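PDB 4B5C: putative OMPA family lipoprotein from Burkholderia pseudomallei, which probably acts in the Tol-Pal system, helping the outer membrane invaginate during cell division and keep its integrity. Local coordinates for residues I66-N71 with A104-V109. Numbering follows the deposited sequence.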
loop_
_atom_site.group_PDB
_atom_site.type_symbol
_atom_site.label_atom_id
_atom_site.label_comp_id
_atom_site.label_asym_id
_atom_site.label_seq_id
_atom_site.Cartn_x
_atom_site.Cartn_y
_atom_site.Cartn_z
ATOM N N ILE A 66 9.921 2.036 5.158
ATOM C CA ILE A 66 8.722 1.241 4.929
ATOM C C ILE A 66 8.786 0.509 3.595
ATOM O O ILE A 66 9.333 1.025 2.619
ATOM C CB ILE A 66 7.445 2.108 4.938
ATOM C CG1 ILE A 66 7.480 3.121 3.791
ATOM C CG2 ILE A 66 7.276 2.807 6.277
ATOM C CD1 ILE A 66 6.132 3.741 3.484
ATOM N N LEU A 67 8.234 -0.700 3.564
ATOM C CA LEU A 67 7.998 -1.395 2.307
ATOM C C LEU A 67 6.546 -1.189 1.899
ATOM O O LEU A 67 5.629 -1.429 2.682
ATOM C CB LEU A 67 8.299 -2.891 2.425
ATOM C CG LEU A 67 9.763 -3.328 2.507
ATOM C CD1 LEU A 67 9.859 -4.848 2.492
ATOM C CD2 LEU A 67 10.572 -2.734 1.367
ATOM N N ILE A 68 6.338 -0.719 0.677
ATOM C CA ILE A 68 4.991 -0.585 0.152
ATOM C C ILE A 68 4.689 -1.827 -0.670
ATOM O O ILE A 68 5.139 -1.955 -1.810
ATOM C CB ILE A 68 4.833 0.681 -0.707
ATOM C CG1 ILE A 68 5.326 1.908 0.066
ATOM C CG2 ILE A 68 3.383 0.858 -1.138
ATOM C CD1 ILE A 68 5.246 3.207 -0.717
ATOM N N GLN A 69 3.938 -2.748 -0.077
ATOM C CA GLN A 69 3.679 -4.043 -0.693
ATOM C C GLN A 69 2.354 -4.070 -1.442
ATOM O O GLN A 69 1.284 -3.957 -0.839
ATOM C CB GLN A 69 3.713 -5.144 0.367
ATOM C CG GLN A 69 4.993 -5.148 1.188
ATOM C CD GLN A 69 4.975 -6.184 2.292
ATOM O OE1 GLN A 69 4.000 -6.919 2.458
ATOM N NE2 GLN A 69 6.057 -6.246 3.059
ATOM N N GLY A 70 2.438 -4.221 -2.761
ATOM C CA GLY A 70 1.257 -4.283 -3.601
ATOM C C GLY A 70 0.722 -5.696 -3.741
ATOM O O GLY A 70 1.486 -6.650 -3.887
ATOM N N ASN A 71 -0.599 -5.829 -3.694
ATOM C CA ASN A 71 -1.237 -7.133 -3.827
ATOM C C ASN A 71 -2.383 -7.095 -4.831
ATOM O O ASN A 71 -2.872 -6.019 -5.174
ATOM C CB ASN A 71 -1.748 -7.621 -2.468
ATOM C CG ASN A 71 -0.640 -7.745 -1.442
ATOM O OD1 ASN A 71 -0.089 -8.826 -1.237
ATOM N ND2 ASN A 71 -0.303 -6.634 -0.794
ATOM N N ALA A 104 14.933 7.582 0.133
ATOM C CA ALA A 104 15.748 6.657 0.909
ATOM C C ALA A 104 14.926 5.917 1.961
ATOM O O ALA A 104 15.416 4.983 2.596
ATOM C CB ALA A 104 16.910 7.395 1.567
ATOM N N GLN A 105 13.675 6.332 2.134
ATOM C CA GLN A 105 12.810 5.752 3.160
ATOM C C GLN A 105 11.802 4.756 2.588
ATOM O O GLN A 105 11.170 4.016 3.339
ATOM C CB GLN A 105 12.058 6.851 3.919
ATOM C CG GLN A 105 12.950 7.905 4.566
ATOM C CD GLN A 105 12.155 8.945 5.333
ATOM O OE1 GLN A 105 12.059 10.100 4.918
ATOM N NE2 GLN A 105 11.581 8.539 6.460
ATOM N N MET A 106 11.651 4.734 1.267
ATOM C CA MET A 106 10.610 3.914 0.647
ATOM C C MET A 106 11.128 2.927 -0.396
ATOM O O MET A 106 12.036 3.233 -1.168
ATOM C CB MET A 106 9.532 4.801 0.017
ATOM C CG MET A 106 8.868 5.754 0.990
ATOM S SD MET A 106 7.616 6.767 0.189
ATOM C CE MET A 106 8.595 7.572 -1.078
ATOM N N GLU A 107 10.537 1.738 -0.397
ATOM C CA GLU A 107 10.745 0.761 -1.459
ATOM C C GLU A 107 9.410 0.127 -1.823
ATOM O O GLU A 107 8.733 -0.447 -0.970
ATOM C CB GLU A 107 11.751 -0.312 -1.040
ATOM C CG GLU A 107 13.203 0.138 -1.137
ATOM C CD GLU A 107 13.596 0.518 -2.557
ATOM O OE1 GLU A 107 13.085 -0.117 -3.506
ATOM O OE2 GLU A 107 14.405 1.456 -2.726
ATOM N N ALA A 108 9.030 0.251 -3.090
ATOM C CA ALA A 108 7.779 -0.316 -3.575
ATOM C C ALA A 108 8.008 -1.722 -4.113
ATOM O O ALA A 108 8.782 -1.912 -5.054
ATOM C CB ALA A 108 7.174 0.577 -4.650
ATOM N N VAL A 109 7.338 -2.703 -3.511
ATOM C CA VAL A 109 7.472 -4.096 -3.931
ATOM C C VAL A 109 6.110 -4.724 -4.238
ATOM O O VAL A 109 5.075 -4.241 -3.775
ATOM C CB VAL A 109 8.207 -4.940 -2.874
ATOM C CG1 VAL A 109 9.565 -4.335 -2.566
ATOM C CG2 VAL A 109 7.371 -5.052 -1.604
#
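Ile66 pairs with Met106 at the start of a parallel ladder that runs on to Gln69 with Val109. Ile66 N donates to Gln105 O (3.0 Å), and its carbonyl takes only a weak bond from Glu107 N. Ile68 bonds twice to the neighbouring strand, its N to Glu107 O (2.9 Å) and its O from Val109 N (2.9 Å). Gly70 N carries the ladder on, lying in the carbonyl plane of Val109 (N to O, 2.8 Å), and the bonding continues to Leu111.

Met106 can be followed outward. CB leaves on the face shared with Ile66 and Ile68; CG runs alongside Ile66 CG1 (4.1 Å); SD comes to 4.4 Å from Ile68 CD1; and a bend at chi3 (-58°) turns CE away from the strand pair. The flexible, unbranched thioether suits this seam, where the side chain also packs on Leu96 of helix 78-98, while branched Ile68 reaches Val92 of the same helix.

On the other face, Leu67 CD2 lies against the CB methylene of Glu107 (3.6 Å), whose chain bends at chi2 so that the carboxylate leads away from strand 66-71 at the exposed edge strand. Val109 CG2 likewise lies beside Gln69 CG (3.7 Å).

Strand 66-71, helix 78-98 and strand 106-112 thus form the beta-alpha-beta crossover of the OmpA-like domain.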